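PDB 3R87: uncharacterized protein from Photobacterium profundum, which is a hotdog-fold thioesterase of the 4-hydroxybenzoyl-CoA thioesterase family and probably hydrolyses acyl thioesters. Local coordinates for residues Pro123-Ala126 against Asp127-Ala130; Val11-Tyr15 against Glu16-His20; Gly22-Tyr25 against His26-Leu30. One frame throughout, in Å; residues are numbered along the deposited sequence.

Contact 1. Residues Pro123-Ala126 against Asp127-Ala130; sequences PVPA and DILA
Val-124 sends its CG1 methyl into the notch between Ile-128 and Leu-129. In the Leu-129 conformer described, one of two deposited, CG1 lies 3.6 Å from both Leu-129 CG and Leu-129 CD2, so it meets the fork of the isobutyl group. On its other flank it reaches Ile-128 CG2 at 3.9 Å. The methyl takes this course because Val-124 CG1 stands anti to the backbone N (chi1 -179°) and leans over the first turn of the helix. The other leucine methyl, CD1, lies 3.8 Å from Val-124 O. Pro-125 occupies the N-cap position of helix 126-133, and the Val-124 to Leu-129 contact, from the residue before the cap to the fourth residue after it, is a hydrophobic staple at the helix start. The backbone beneath it is already helical: Leu-129 N donates to Pro-125 O at 3.0 Å (167° at the hydrogen), and Ala-130 N to Ala-126 O at 2.8 Å. Pro-125 makes a looser contact, its CB 4.2 Å from Ile-128 CG1. Phe-57 of strand 56-66 and Leu-49 of helix 43-53 both pack against Pro-125 and Ile-128. Asp-127, which with His-53 belongs to a magnesium site seen in this protein but unoccupied in this chain, starts from the same turn; in the conformer described, its OD2 forms a salt bridge with Lys-45.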
loop_
_atom_site.group_PDB
_atom_site.type_symbol
_atom_site.label_atom_id
_atom_site.label_comp_id
_atom_site.label_asym_id
_atom_site.label_seq_id
_atom_site.Cartn_x
_atom_site.Cartn_y
_atom_site.Cartn_z
ATOM N N PRO A 123 20.524 10.306 20.171
ATOM C CA PRO A 123 21.049 11.451 19.319
ATOM C C PRO A 123 21.220 10.945 17.814
ATOM O O PRO A 123 21.525 9.776 17.602
ATOM C CB PRO A 123 22.444 11.723 19.922
ATOM C CG PRO A 123 22.263 11.246 21.339
ATOM C CD PRO A 123 21.490 9.928 21.232
ATOM N N VAL A 124 21.089 11.835 16.839
ATOM C CA VAL A 124 21.355 11.446 15.417
ATOM C C VAL A 124 22.829 11.071 15.301
ATOM O O VAL A 124 23.685 11.853 15.665
ATOM C CB VAL A 124 21.104 12.525 14.359
ATOM C CG1 VAL A 124 21.382 12.009 12.933
ATOM C CG2 VAL A 124 19.698 13.115 14.460
ATOM N N PRO A 125 23.169 9.850 14.822
ATOM C CA PRO A 125 24.600 9.478 14.743
ATOM C C PRO A 125 25.375 10.425 13.866
ATOM O O PRO A 125 24.927 10.850 12.799
ATOM C CB PRO A 125 24.522 8.061 14.174
ATOM C CG PRO A 125 23.179 7.529 14.595
ATOM C CD PRO A 125 22.248 8.738 14.461
ATOM N N ALA A 126 26.635 10.720 14.251
ATOM C CA ALA A 126 27.480 11.598 13.451
ATOM C C ALA A 126 27.656 11.106 12.014
ATOM O O ALA A 126 27.723 11.904 11.099
ATOM C CB ALA A 126 28.905 11.689 14.067
ATOM N N ASP A 127 27.727 9.808 11.808
ATOM C CA ASP A 127 27.907 9.337 10.436
ATOM C C ASP A 127 26.708 9.578 9.560
ATOM O O ASP A 127 26.870 9.838 8.348
ATOM C CB ASP A 127 28.110 7.868 10.445
ATOM C CG ASP A 127 28.585 7.350 9.071
ATOM O OD1 ASP A 127 29.533 7.871 8.412
ATOM O OD2 ASP A 127 27.951 6.382 8.626
ATOM N N ILE A 128 25.514 9.562 10.162
ATOM C CA ILE A 128 24.298 9.928 9.434
ATOM C C ILE A 128 24.327 11.395 9.115
ATOM O O ILE A 128 24.054 11.809 7.990
ATOM C CB ILE A 128 23.055 9.509 10.210
ATOM C CG1 ILE A 128 22.951 7.988 10.332
ATOM C CG2 ILE A 128 21.817 10.128 9.592
ATOM C CD1 ILE A 128 22.701 7.262 9.031
ATOM N N LEU A 129 24.663 12.230 10.150
ATOM C CA LEU A 129 24.716 13.671 9.876
ATOM C C LEU A 129 25.780 13.980 8.805
ATOM O O LEU A 129 25.533 14.798 7.938
ATOM C CB LEU A 129 25.059 14.442 11.167
ATOM C CG LEU A 129 24.034 14.389 12.326
ATOM C CD1 LEU A 129 24.626 14.978 13.661
ATOM C CD2 LEU A 129 22.792 15.101 11.845
ATOM N N ALA A 130 26.882 13.287 8.847
ATOM C CA ALA A 130 27.930 13.512 7.818
ATOM C C ALA A 130 27.400 13.219 6.438
ATOM O O ALA A 130 27.668 13.958 5.502
ATOM C CB ALA A 130 29.122 12.645 8.130
#

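Contact 2. Residues Val11-Tyr15 against Glu16-His20; sequences VQIYY and EDTDH
The Tyr-14 ring has the Asp-17 carboxylate at its edge, with OD2 near the ring plane and 3.8 Å from Tyr-14 CD2. The two flat groups lie side by side and point the same way, their planes 37° apart. Over one face of the ring sits Gln-12 CG, displaced toward the rim. The Tyr-15 ring serves other surfaces, meeting Phe-72 edge-to-face and the ring of His-20 from the second subunit.

The chain here leaves strand 7-12 of the hotdog fold and bends through a type I turn from Tyr-14 to Asp-17, at the start of the Gln-Ile-x4-Thr-Asp signature of the 4-hydroxybenzoyl-CoA thioesterases. The evidence is the helix-like phi and psi of Tyr-15 and Glu-16, together with the closing bond: Asp-17 N donates to Tyr-14 O at 3.0 Å, approaching from above the carbonyl plane. A side-chain bond braces the turn, as Tyr-14 N donates to Asp-17 OD2 at 2.8 Å, almost straight (170°) and onto the anti lone pair. With Asp-17 CG anti to its own carbonyl carbon (chi1 -62°), the carboxylate turns back toward Tyr-14 N; its OD1 is held by Tyr-32 OH, so both oxygens have a partner and the group's rotation is fixed.

Beside this pair of bonds, Ile-13 CG2 crosses to Asp-17 CB at 3.8 Å and to Thr-18 CG2 at 3.9 Å. The polar ends of Tyr-14 and Glu-16 face the third subunit: Tyr-14 OH is hydrogen-bonded to His-39 NE2 of that subunit, and Glu-16 OE1 pairs with its Arg-35. Thr-18 OG1 is hydrogen-bonded to His-20 ND1 of the second subunit. A water just past the turn lies 2.9 Å from both Tyr-15 O and Thr-18 O.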
loop_
_atom_site.group_PDB
_atom_site.type_symbol
_atom_site.label_atom_id
_atom_site.label_comp_id
_atom_site.label_asym_id
_atom_site.label_seq_id
_atom_site.Cartn_x
_atom_site.Cartn_y
_atom_site.Cartn_z
ATOM N N VAL A 11 9.478 11.105 -8.476
ATOM C CA VAL A 11 8.527 10.039 -8.205
ATOM C C VAL A 11 7.548 9.954 -9.356
ATOM O O VAL A 11 6.844 10.936 -9.645
ATOM C CB VAL A 11 7.758 10.265 -6.853
ATOM C CG1 VAL A 11 6.585 9.272 -6.747
ATOM C CG2 VAL A 11 8.760 10.090 -5.719
ATOM N N GLN A 12 7.458 8.779 -9.982
ATOM C CA GLN A 12 6.466 8.554 -11.008
ATOM C C GLN A 12 5.202 7.974 -10.372
ATOM O O GLN A 12 5.263 7.133 -9.477
ATOM C CB GLN A 12 6.986 7.623 -12.085
ATOM C CG GLN A 12 6.028 7.412 -13.207
ATOM C CD GLN A 12 6.583 6.897 -14.488
ATOM O OE1 GLN A 12 7.763 7.135 -14.815
ATOM N NE2 GLN A 12 5.770 6.245 -15.270
ATOM N N ILE A 13 4.046 8.410 -10.880
ATOM C CA ILE A 13 2.733 7.991 -10.383
ATOM C C ILE A 13 2.212 6.840 -11.248
ATOM O O ILE A 13 1.944 7.027 -12.450
ATOM C CB ILE A 13 1.770 9.176 -10.400
ATOM C CG1 ILE A 13 2.327 10.364 -9.593
ATOM C CG2 ILE A 13 0.390 8.758 -9.901
ATOM C CD1 ILE A 13 2.758 10.039 -8.184
ATOM N N TYR A 14 2.048 5.678 -10.640
ATOM C CA TYR A 14 1.595 4.461 -11.297
ATOM C C TYR A 14 0.179 4.120 -10.830
ATOM O O TYR A 14 -0.415 4.811 -9.990
ATOM C CB TYR A 14 2.548 3.305 -10.957
ATOM C CG TYR A 14 3.969 3.537 -11.380
ATOM C CD1 TYR A 14 4.376 3.231 -12.703
ATOM C CD2 TYR A 14 4.920 3.976 -10.494
ATOM C CE1 TYR A 14 5.718 3.387 -13.075
ATOM C CE2 TYR A 14 6.243 4.148 -10.873
ATOM C CZ TYR A 14 6.641 3.824 -12.164
ATOM O OH TYR A 14 7.958 3.965 -12.512
ATOM N N TYR A 15 -0.388 3.006 -11.314
ATOM C CA TYR A 15 -1.710 2.601 -10.863
ATOM C C TYR A 15 -1.773 2.382 -9.347
ATOM O O TYR A 15 -2.812 2.629 -8.737
ATOM C CB TYR A 15 -2.152 1.302 -11.568
ATOM C CG TYR A 15 -2.871 1.534 -12.880
ATOM C CD1 TYR A 15 -2.226 1.790 -14.042
ATOM C CD2 TYR A 15 -4.239 1.463 -12.912
ATOM C CE1 TYR A 15 -2.954 1.998 -15.259
ATOM C CE2 TYR A 15 -4.966 1.651 -14.110
ATOM C CZ TYR A 15 -4.292 1.981 -15.223
ATOM O OH TYR A 15 -4.967 2.172 -16.433
ATOM N N GLU A 16 -0.691 1.919 -8.734
ATOM C CA GLU A 16 -0.698 1.700 -7.271
ATOM C C GLU A 16 -0.918 2.982 -6.502
ATOM O O GLU A 16 -1.206 2.913 -5.291
ATOM C CB GLU A 16 0.632 1.118 -6.844
ATOM C CG GLU A 16 1.817 2.033 -7.037
ATOM C CD GLU A 16 3.161 1.320 -7.011
ATOM O OE1 GLU A 16 3.845 1.413 -5.955
ATOM O OE2 GLU A 16 3.504 0.648 -7.998
ATOM N N ASP A 17 -0.684 4.143 -7.110
ATOM C CA ASP A 17 -0.676 5.421 -6.399
ATOM C C ASP A 17 -2.014 6.126 -6.423
ATOM O O ASP A 17 -2.233 7.007 -5.572
ATOM C CB ASP A 17 0.392 6.306 -7.048
ATOM C CG ASP A 17 1.786 5.690 -6.909
ATOM O OD1 ASP A 17 2.214 5.563 -5.717
ATOM O OD2 ASP A 17 2.400 5.303 -7.909
ATOM N N THR A 18 -2.860 5.848 -7.397
ATOM C CA THR A 18 -4.104 6.576 -7.595
ATOM C C THR A 18 -5.264 5.860 -6.903
ATOM O O THR A 18 -5.175 4.660 -6.581
ATOM C CB THR A 18 -4.408 6.778 -9.053
ATOM O OG1 THR A 18 -4.554 5.472 -9.645
ATOM C CG2 THR A 18 -3.295 7.580 -9.754
ATOM N N ASP A 19 -6.344 6.584 -6.708
ATOM C CA ASP A 19 -7.633 5.990 -6.290
ATOM C C ASP A 19 -8.681 6.280 -7.338
ATOM O O ASP A 19 -8.435 6.931 -8.352
ATOM C CB ASP A 19 -7.998 6.417 -4.862
ATOM C CG ASP A 19 -8.264 7.882 -4.747
ATOM O OD1 ASP A 19 -8.917 8.452 -5.656
ATOM O OD2 ASP A 19 -7.833 8.495 -3.749
ATOM N N HIS A 20 -9.909 5.765 -7.101
ATOM C CA HIS A 20 -10.951 5.872 -8.095
ATOM C C HIS A 20 -11.424 7.303 -8.326
ATOM O O HIS A 20 -12.161 7.534 -9.292
ATOM C CB HIS A 20 -12.158 4.961 -7.736
ATOM C CG HIS A 20 -12.864 5.369 -6.511
ATOM N ND1 HIS A 20 -12.484 4.889 -5.285
ATOM C CD2 HIS A 20 -13.933 6.202 -6.345
ATOM C CE1 HIS A 20 -13.291 5.420 -4.394
ATOM N NE2 HIS A 20 -14.174 6.224 -4.980
HETATM O O HOH W 1 -4.335 1.863 -6.349
#

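Contact 3. Residues Gly22-Tyr25 against His26-Leu30; sequences GVVY and HPNFL
Tyr-25 lays one face of its ring against Pro-27, whose CD sits 3.4 Å from the ring centroid and only 7° off the ring normal, a nearly axial CH-pi contact. The same Pro-27 CD also lies over the centre of the His-26 imidazole, 3.3 Å above its plane. One methylene is thus held between two rings that are themselves oblique, with planes at 55° and centroids 5.7 Å apart. The backbone makes a type I beta turn from Tyr-25 to Asn-28, leading the family's signature loop into helix 28-41 of the hotdog fold; Asn-28 N closes it on Tyr-25 O at 2.9 Å. Because Tyr-25 CG stands anti to the backbone N (chi1 175°), the phenol swings alongside its own carbonyl carbon and onto the proline.

A second pairing spans the turn on another side. Val-24 CG1 rests over one face of the Phe-29 ring, 3.9 Å from its centroid and displaced toward the rim, with Phe-29 CZ its nearest ring atom at 3.6 Å. Their i to i+5 spacing resembles that of a hydrophobic staple. Val-70 packs against both side chains, while Phe-66 meets the His-26 ring edge-to-face. Outside the chain, Tyr-25 packs on Glu-16 of the second subunit, and Pro-27 on Leu-30 of the fourth.

The amide of Asn-28 crosses the Tyr-25 side chain at about a right angle, with ND2 at the ring edge, near its plane and 4.1 Å from Tyr-25 CD2; this same ND2 is hydrogen-bonded to the backbone O of Asp-17.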
loop_
_atom_site.group_PDB
_atom_site.type_symbol
_atom_site.label_atom_id
_atom_site.label_comp_id
_atom_site.label_asym_id
_atom_site.label_seq_id
_atom_site.Cartn_x
_atom_site.Cartn_y
_atom_site.Cartn_z
ATOM N N GLY A 22 -9.415 9.517 -9.287
ATOM C CA GLY A 22 -8.596 9.972 -10.392
ATOM C C GLY A 22 -7.363 10.707 -10.009
ATOM O O GLY A 22 -6.712 11.286 -10.900
ATOM N N VAL A 23 -6.996 10.791 -8.756
ATOM C CA VAL A 23 -5.768 11.434 -8.274
ATOM C C VAL A 23 -5.050 10.516 -7.324
ATOM O O VAL A 23 -5.596 9.483 -6.876
ATOM C CB VAL A 23 -6.077 12.816 -7.657
ATOM C CG1 VAL A 23 -6.594 13.761 -8.762
ATOM C CG2 VAL A 23 -6.955 12.724 -6.459
ATOM N N VAL A 24 -3.834 10.899 -6.944
ATOM C CA VAL A 24 -3.063 10.174 -5.954
ATOM C C VAL A 24 -3.823 10.160 -4.638
ATOM O O VAL A 24 -4.268 11.205 -4.147
ATOM C CB VAL A 24 -1.658 10.758 -5.797
ATOM C CG1 VAL A 24 -0.933 10.164 -4.607
ATOM C CG2 VAL A 24 -0.862 10.560 -7.068
ATOM N N TYR A 25 -3.902 8.970 -4.040
ATOM C CA TYR A 25 -4.499 8.726 -2.746
ATOM C C TYR A 25 -3.602 9.355 -1.673
ATOM O O TYR A 25 -2.404 9.016 -1.597
ATOM C CB TYR A 25 -4.661 7.195 -2.615
ATOM C CG TYR A 25 -5.172 6.751 -1.267
ATOM C CD1 TYR A 25 -6.373 7.162 -0.782
ATOM C CD2 TYR A 25 -4.408 5.841 -0.513
ATOM C CE1 TYR A 25 -6.790 6.698 0.530
ATOM C CE2 TYR A 25 -4.816 5.393 0.736
ATOM C CZ TYR A 25 -6.003 5.859 1.226
ATOM O OH TYR A 25 -6.366 5.477 2.520
ATOM N N HIS A 26 -4.151 10.237 -0.834
ATOM C CA HIS A 26 -3.303 11.156 -0.055
ATOM C C HIS A 26 -2.292 10.515 0.860
ATOM O O HIS A 26 -1.197 11.084 1.027
ATOM C CB HIS A 26 -4.137 12.236 0.644
ATOM C CG HIS A 26 -4.953 11.729 1.803
ATOM N ND1 HIS A 26 -6.203 11.198 1.648
ATOM C CD2 HIS A 26 -4.667 11.636 3.129
ATOM C CE1 HIS A 26 -6.627 10.786 2.845
ATOM N NE2 HIS A 26 -5.738 11.005 3.781
ATOM N N PRO A 27 -2.550 9.367 1.530
ATOM C CA PRO A 27 -1.515 8.794 2.387
ATOM C C PRO A 27 -0.242 8.469 1.654
ATOM O O PRO A 27 0.862 8.419 2.231
ATOM C CB PRO A 27 -2.156 7.557 2.975
ATOM C CG PRO A 27 -3.624 7.914 2.977
ATOM C CD PRO A 27 -3.830 8.624 1.654
ATOM N N ASN A 28 -0.332 8.254 0.329
ATOM C CA ASN A 28 0.871 7.884 -0.418
ATOM C C ASN A 28 1.916 8.989 -0.426
ATOM O O ASN A 28 3.098 8.690 -0.581
ATOM C CB ASN A 28 0.485 7.521 -1.858
ATOM C CG ASN A 28 -0.328 6.244 -1.904
ATOM O OD1 ASN A 28 -0.243 5.415 -0.996
ATOM N ND2 ASN A 28 -1.142 6.087 -2.919
ATOM N N PHE A 29 1.511 10.260 -0.270
ATOM C CA PHE A 29 2.513 11.312 -0.281
ATOM C C PHE A 29 3.522 11.149 0.831
ATOM O O PHE A 29 4.712 11.502 0.658
ATOM C CB PHE A 29 1.848 12.685 -0.270
ATOM C CG PHE A 29 1.058 12.971 -1.490
ATOM C CD1 PHE A 29 1.671 13.070 -2.754
ATOM C CD2 PHE A 29 -0.317 13.128 -1.445
ATOM C CE1 PHE A 29 0.963 13.379 -3.868
ATOM C CE2 PHE A 29 -1.049 13.442 -2.575
ATOM C CZ PHE A 29 -0.418 13.588 -3.813
ATOM N N LEU A 30 3.109 10.661 2.010
ATOM C CA LEU A 30 4.084 10.436 3.055
ATOM C C LEU A 30 5.063 9.347 2.715
ATOM O O LEU A 30 6.216 9.372 3.173
ATOM C CB LEU A 30 3.467 10.174 4.433
ATOM C CG LEU A 30 3.054 11.394 5.254
ATOM C CD1 LEU A 30 2.041 10.798 6.297
ATOM C CD2 LEU A 30 4.245 12.202 5.768
#

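Contacts 2 and 3 belong to one loop system between strand 7-12 and helix 28-41, their centres about 8 Å apart. They are joined through the backbone, with Asp-17 O 3.0 Å from Tyr-25 N in a probable hydrogen bond. Contact 1 lies on the opposite side of the chain's centre, its centre about 34 Å from that of contact 2 and 31 Å from that of contact 3. Contact 3 is the buried one and relies on CH-pi packing, whereas contact 2 is partly buried and mainly polar. Both meet neighbouring subunits. Contact 1, an aliphatic helix start with several exposed residues, touches no other chain of the assembly.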